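Local coordinates for protein LBCATS-a (Synthetic construct, PDB 5EY5) that probably catalyses, as a tryptophan synthase alpha chain, the cleavage of indole-3-glycerol phosphate to indole and glyceraldehyde 3-phosphate, at residues A[80-85]-A[107-112]; A[52-57]-A[103-108]. All coordinates share one frame; numbering follows the deposited sequence.

Contact 1. Residues A[80-85]-A[107-112]; sequences KVFEMV and FRYGIE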
# COMPACT_ATOMS: atom_id res chain seq x y z
N LYS A 80 -23.67 1.45 43.30
CA LYS A 80 -24.73 0.45 43.43
C LYS A 80 -24.27 -0.75 44.26
O LYS A 80 -25.07 -1.35 44.99
CB LYS A 80 -25.20 0.00 42.04
CG LYS A 80 -26.14 0.99 41.36
CD LYS A 80 -26.37 0.63 39.89
CE LYS A 80 -27.20 1.68 39.18
NZ LYS A 80 -27.22 1.47 37.70
N VAL A 81 -23.01 -1.14 44.15
CA VAL A 81 -22.53 -2.24 44.98
C VAL A 81 -22.44 -1.79 46.44
O VAL A 81 -22.78 -2.55 47.36
CB VAL A 81 -21.19 -2.77 44.44
CG1 VAL A 81 -20.80 -4.11 45.14
CG2 VAL A 81 -21.30 -2.98 42.92
N PHE A 82 -22.04 -0.53 46.67
CA PHE A 82 -22.07 0.05 48.01
C PHE A 82 -23.47 -0.03 48.62
O PHE A 82 -23.63 -0.40 49.79
CB PHE A 82 -21.60 1.50 47.97
CG PHE A 82 -20.10 1.65 47.93
CD1 PHE A 82 -19.29 0.88 48.74
CD2 PHE A 82 -19.51 2.59 47.09
CE1 PHE A 82 -17.91 1.03 48.70
CE2 PHE A 82 -18.13 2.74 47.06
CZ PHE A 82 -17.34 1.96 47.86
N GLU A 83 -24.50 0.35 47.86
CA GLU A 83 -25.85 0.28 48.39
C GLU A 83 -26.25 -1.15 48.69
O GLU A 83 -26.94 -1.42 49.68
CB GLU A 83 -26.84 0.92 47.42
N MET A 84 -25.83 -2.09 47.85
CA MET A 84 -26.10 -3.50 48.12
C MET A 84 -25.39 -3.94 49.40
O MET A 84 -25.97 -4.66 50.22
CB MET A 84 -25.66 -4.36 46.93
CG MET A 84 -26.20 -5.78 46.98
SD MET A 84 -24.95 -6.97 46.46
CE MET A 84 -23.96 -6.99 47.94
N VAL A 85 -24.13 -3.53 49.59
CA VAL A 85 -23.43 -3.86 50.83
C VAL A 85 -24.14 -3.25 52.03
O VAL A 85 -24.21 -3.86 53.11
CB VAL A 85 -21.95 -3.43 50.75
CG1 VAL A 85 -21.23 -3.67 52.08
CG2 VAL A 85 -21.26 -4.17 49.64
N PHE A 107 -9.52 5.11 41.46
CA PHE A 107 -9.15 6.39 40.90
C PHE A 107 -10.41 6.82 40.14
O PHE A 107 -11.27 5.99 39.86
CB PHE A 107 -7.90 6.24 40.03
CG PHE A 107 -7.10 7.49 39.85
CD1 PHE A 107 -6.01 7.75 40.66
CD2 PHE A 107 -7.44 8.40 38.88
CE1 PHE A 107 -5.27 8.89 40.49
CE2 PHE A 107 -6.71 9.54 38.71
CZ PHE A 107 -5.62 9.80 39.51
N ARG A 108 -10.60 8.10 39.93
CA ARG A 108 -11.87 8.47 39.28
C ARG A 108 -12.98 8.61 40.31
O ARG A 108 -13.55 9.69 40.44
CB ARG A 108 -12.32 7.44 38.22
CG ARG A 108 -13.47 7.95 37.32
CD ARG A 108 -13.03 9.23 36.69
NE ARG A 108 -14.10 9.94 35.98
CZ ARG A 108 -14.87 10.88 36.52
NH1 ARG A 108 -14.72 11.23 37.80
NH2 ARG A 108 -15.80 11.47 35.79
N TYR A 109 -13.32 7.53 41.04
CA TYR A 109 -14.22 7.69 42.18
C TYR A 109 -13.65 8.70 43.15
O TYR A 109 -14.37 9.58 43.64
CB TYR A 109 -14.45 6.35 42.90
CG TYR A 109 -15.63 6.40 43.88
CD1 TYR A 109 -16.90 5.97 43.49
CD2 TYR A 109 -15.48 6.88 45.18
CE1 TYR A 109 -17.99 6.00 44.36
CE2 TYR A 109 -16.56 6.91 46.07
CZ TYR A 109 -17.81 6.47 45.65
OH TYR A 109 -18.90 6.52 46.50
N GLY A 110 -12.34 8.62 43.40
CA GLY A 110 -11.67 9.48 44.35
C GLY A 110 -11.13 8.57 45.43
O GLY A 110 -11.92 7.87 46.07
N ILE A 111 -9.81 8.53 45.61
CA ILE A 111 -9.20 7.48 46.42
C ILE A 111 -9.71 7.55 47.86
O ILE A 111 -10.24 6.57 48.40
CB ILE A 111 -7.66 7.59 46.38
CG1 ILE A 111 -7.14 7.24 44.98
CG2 ILE A 111 -7.04 6.70 47.41
CD1 ILE A 111 -5.65 7.47 44.83
N GLU A 112 -9.54 8.70 48.50
CA GLU A 112 -9.97 8.84 49.88
C GLU A 112 -11.49 8.74 49.98
O GLU A 112 -12.02 8.12 50.91
CB GLU A 112 -9.46 10.16 50.46
CG GLU A 112 -9.68 11.36 49.55
CD GLU A 112 -10.87 12.21 49.96
OE1 GLU A 112 -11.21 13.16 49.22
OE2 GLU A 112 -11.46 11.93 51.02
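Phe-82 and Tyr-109 meet on the outer layer of a TIM barrel, where helix 78-91 faces the break between helices 103-109 and 111-121. Two rings make the whole contact, an offset edge-to-face pair: the edge of Phe-82 is directed at the face of Tyr-109, with centroids 5.9 Å apart and planes inclined by 65°. The offset moves the closest approach from the middle of the tyrosine ring to its phenol end. Both CB atoms point across the gap, and long side chains are needed to bridge it, because the CA atoms of Phe-82 and Tyr-109 lie 12.4 Å apart. In Phe-82 the ring swings out anti to the carbonyl carbon and beside the backbone N (chi1 -80°); in Tyr-109 CG is instead anti to the backbone N (chi1 -166°), which carries the phenol toward helix 78-91. The overlap is small, about 70 Å² of surface buried over both sides, but each ring is held by other neighbours. Phe-82 also meets the ring of Phe-99 on strand 97-100 and packs on Cys-118 and Ala-121 of helix 111-121, so it lies between the barrel wall and the next helix. The hydroxyl of Tyr-109 is hydrogen-bonded to Asp-79 OD1, which ties the phenol end to helix 78-91 and probably limits how far the ring can shift along Phe-82. Arg-113 of helix 111-121 meets Tyr-109 twice, by a cation-pi contact with the ring and a hydrogen bond from NH1 to Tyr-109 O. Just beyond, Gly-110 turns the chain with a positive phi and N-caps helix 111-121. At the point of touch Phe-82 CE2 lies 4.0 Å from Tyr-109 CZ and 3.9 Å from Tyr-109 OH.

Contact 2. Residues A[52-57]-A[103-108]; sequences IPFSDP and YNPIFR
Phe-54 brings the CD1-CE1 side of its ring up obliquely to the pyrrolidine of Pro-105, the two side chains crossing at about a right angle. This is the tight part of the contact: Phe-54 CD1 is 3.6 Å from Pro-105 CG, while Phe-54 CE1 is 3.8 Å from Pro-105 CD, so the CD1-CE1 bond of Phe-54 lies close to the CG-CD bond of Pro-105. The phenylalanine reaches across because CG stands anti to the backbone N (chi1 -177°). Asp-56 N, 3.5 Å above one face of the Phe-54 ring near the rim, and the ring of Tyr-102 pack on it as well, which probably restricts its rotation. Packing thins out toward Asn-104, whose CB comes only to 4.2 Å from Phe-54 CZ. On that side the partner is not solvent but the chain of another protein, whose backbone packs on Phe-54 and is hydrogen-bonded by both OD1 and ND2 of Asn-104. Asp-56 OD2 forms a salt bridge with a basic side chain of that other protein, and also accepts a hydrogen bond from Ser-55 OG on its anti side, 32° out of the carboxylate plane. Apolar packing thus joins the loop after strand 48-51 to the helix after strand 97-100, and both meet the other protein, at the C-terminal ends of two neighbouring strands of a TIM barrel.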
# COMPACT_ATOMS: atom_id res chain seq x y z
N ILE A 52 -15.79 -5.92 41.60
CA ILE A 52 -16.34 -4.70 41.03
C ILE A 52 -16.04 -4.74 39.54
O ILE A 52 -14.85 -4.78 39.15
CB ILE A 52 -15.76 -3.44 41.67
CG1 ILE A 52 -15.99 -3.46 43.19
CG2 ILE A 52 -16.37 -2.20 41.03
CD1 ILE A 52 -17.35 -3.94 43.61
N PRO A 53 -17.04 -4.80 38.68
CA PRO A 53 -16.78 -5.11 37.27
C PRO A 53 -16.06 -3.96 36.60
O PRO A 53 -16.40 -2.79 36.81
CB PRO A 53 -18.18 -5.34 36.69
CG PRO A 53 -19.10 -4.50 37.58
CD PRO A 53 -18.49 -4.65 38.97
N PHE A 54 -15.08 -4.29 35.78
CA PHE A 54 -14.27 -3.31 35.07
C PHE A 54 -14.29 -3.64 33.59
O PHE A 54 -14.41 -4.80 33.19
CB PHE A 54 -12.83 -3.29 35.62
CG PHE A 54 -11.96 -2.25 35.00
CD1 PHE A 54 -12.41 -0.95 34.83
CD2 PHE A 54 -10.67 -2.57 34.59
CE1 PHE A 54 -11.60 0.01 34.25
CE2 PHE A 54 -9.85 -1.61 34.02
CZ PHE A 54 -10.31 -0.32 33.85
N SER A 55 -14.19 -2.61 32.76
CA SER A 55 -14.27 -2.88 31.33
C SER A 55 -13.00 -3.52 30.77
O SER A 55 -13.07 -4.14 29.70
CB SER A 55 -14.58 -1.59 30.57
OG SER A 55 -13.54 -0.65 30.75
N ASP A 56 -11.86 -3.38 31.44
CA ASP A 56 -10.59 -3.93 30.96
C ASP A 56 -9.85 -4.69 32.06
O ASP A 56 -8.75 -4.33 32.47
CB ASP A 56 -9.74 -2.80 30.36
CG ASP A 56 -10.39 -2.23 29.10
OD1 ASP A 56 -10.13 -2.75 27.99
OD2 ASP A 56 -11.21 -1.29 29.22
N PRO A 57 -10.43 -5.77 32.52
CA PRO A 57 -9.84 -6.51 33.64
C PRO A 57 -8.61 -7.31 33.24
O PRO A 57 -8.71 -8.50 32.89
CB PRO A 57 -11.00 -7.41 34.08
CG PRO A 57 -11.73 -7.69 32.80
CD PRO A 57 -11.61 -6.44 31.96
N TYR A 103 -7.92 -0.52 39.52
CA TYR A 103 -7.58 0.74 40.14
C TYR A 103 -8.32 1.92 39.51
O TYR A 103 -8.69 2.86 40.22
CB TYR A 103 -6.08 0.98 40.04
CG TYR A 103 -5.62 2.12 40.88
CD1 TYR A 103 -5.94 2.18 42.22
CD2 TYR A 103 -4.85 3.15 40.34
CE1 TYR A 103 -5.53 3.22 43.00
CE2 TYR A 103 -4.42 4.20 41.12
CZ TYR A 103 -4.76 4.22 42.46
OH TYR A 103 -4.35 5.25 43.27
N ASN A 104 -8.51 1.93 38.20
CA ASN A 104 -9.11 3.12 37.61
C ASN A 104 -10.52 3.42 38.11
O ASN A 104 -10.86 4.61 38.17
CB ASN A 104 -9.13 3.04 36.08
CG ASN A 104 -9.33 4.40 35.49
OD1 ASN A 104 -8.53 5.28 35.72
ND2 ASN A 104 -10.42 4.59 34.75
N PRO A 105 -11.39 2.45 38.40
CA PRO A 105 -12.67 2.84 39.02
C PRO A 105 -12.48 3.50 40.38
O PRO A 105 -13.19 4.45 40.71
CB PRO A 105 -13.43 1.50 39.14
CG PRO A 105 -12.93 0.74 37.97
CD PRO A 105 -11.44 1.07 37.90
N ILE A 106 -11.52 3.00 41.16
CA ILE A 106 -11.16 3.62 42.44
C ILE A 106 -10.60 5.02 42.22
O ILE A 106 -11.06 6.01 42.81
CB ILE A 106 -10.12 2.76 43.17
CG1 ILE A 106 -10.75 1.50 43.75
CG2 ILE A 106 -9.41 3.56 44.27
CD1 ILE A 106 -9.72 0.67 44.46
N PHE A 107 -9.52 5.11 41.46
CA PHE A 107 -9.15 6.39 40.90
C PHE A 107 -10.41 6.82 40.14
O PHE A 107 -11.27 5.99 39.86
CB PHE A 107 -7.90 6.24 40.03
CG PHE A 107 -7.10 7.49 39.85
CD1 PHE A 107 -6.01 7.75 40.66
CD2 PHE A 107 -7.44 8.40 38.88
CE1 PHE A 107 -5.27 8.89 40.49
CE2 PHE A 107 -6.71 9.54 38.71
CZ PHE A 107 -5.62 9.80 39.51
N ARG A 108 -10.60 8.10 39.93
CA ARG A 108 -11.87 8.47 39.28
C ARG A 108 -12.98 8.61 40.31
O ARG A 108 -13.55 9.69 40.44
CB ARG A 108 -12.32 7.44 38.22
CG ARG A 108 -13.47 7.95 37.32
CD ARG A 108 -13.03 9.23 36.69
NE ARG A 108 -14.10 9.94 35.98
CZ ARG A 108 -14.87 10.88 36.52
NH1 ARG A 108 -14.72 11.23 37.80
NH2 ARG A 108 -15.80 11.47 35.79

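Contacts 1 and 2 lie 10 Å apart, centre to centre; their segments overlap at Phe-107 and Arg-108 on helix 103-109, though neither residue touches across either contact. One end of that helix is packed against the loop 52-57 and the other against helix 78-91. A second bridge is apolar: Val-81 CG1 of segment 80-85 sits 3.8 Å from Ile-52 CD1 of segment 52-57. Neither contact touches the ligand: the side chain of Phe-54 in contact 2 is about 13 Å from the bound sn-glycerol-3-phosphate. Strands 48-51 and 97-100, however, supply Glu-49 and Leu-100 to the ligand pocket, and backbone hydrogen bonds between Ile-52 and Leu-100 connect contact 2 to that wall.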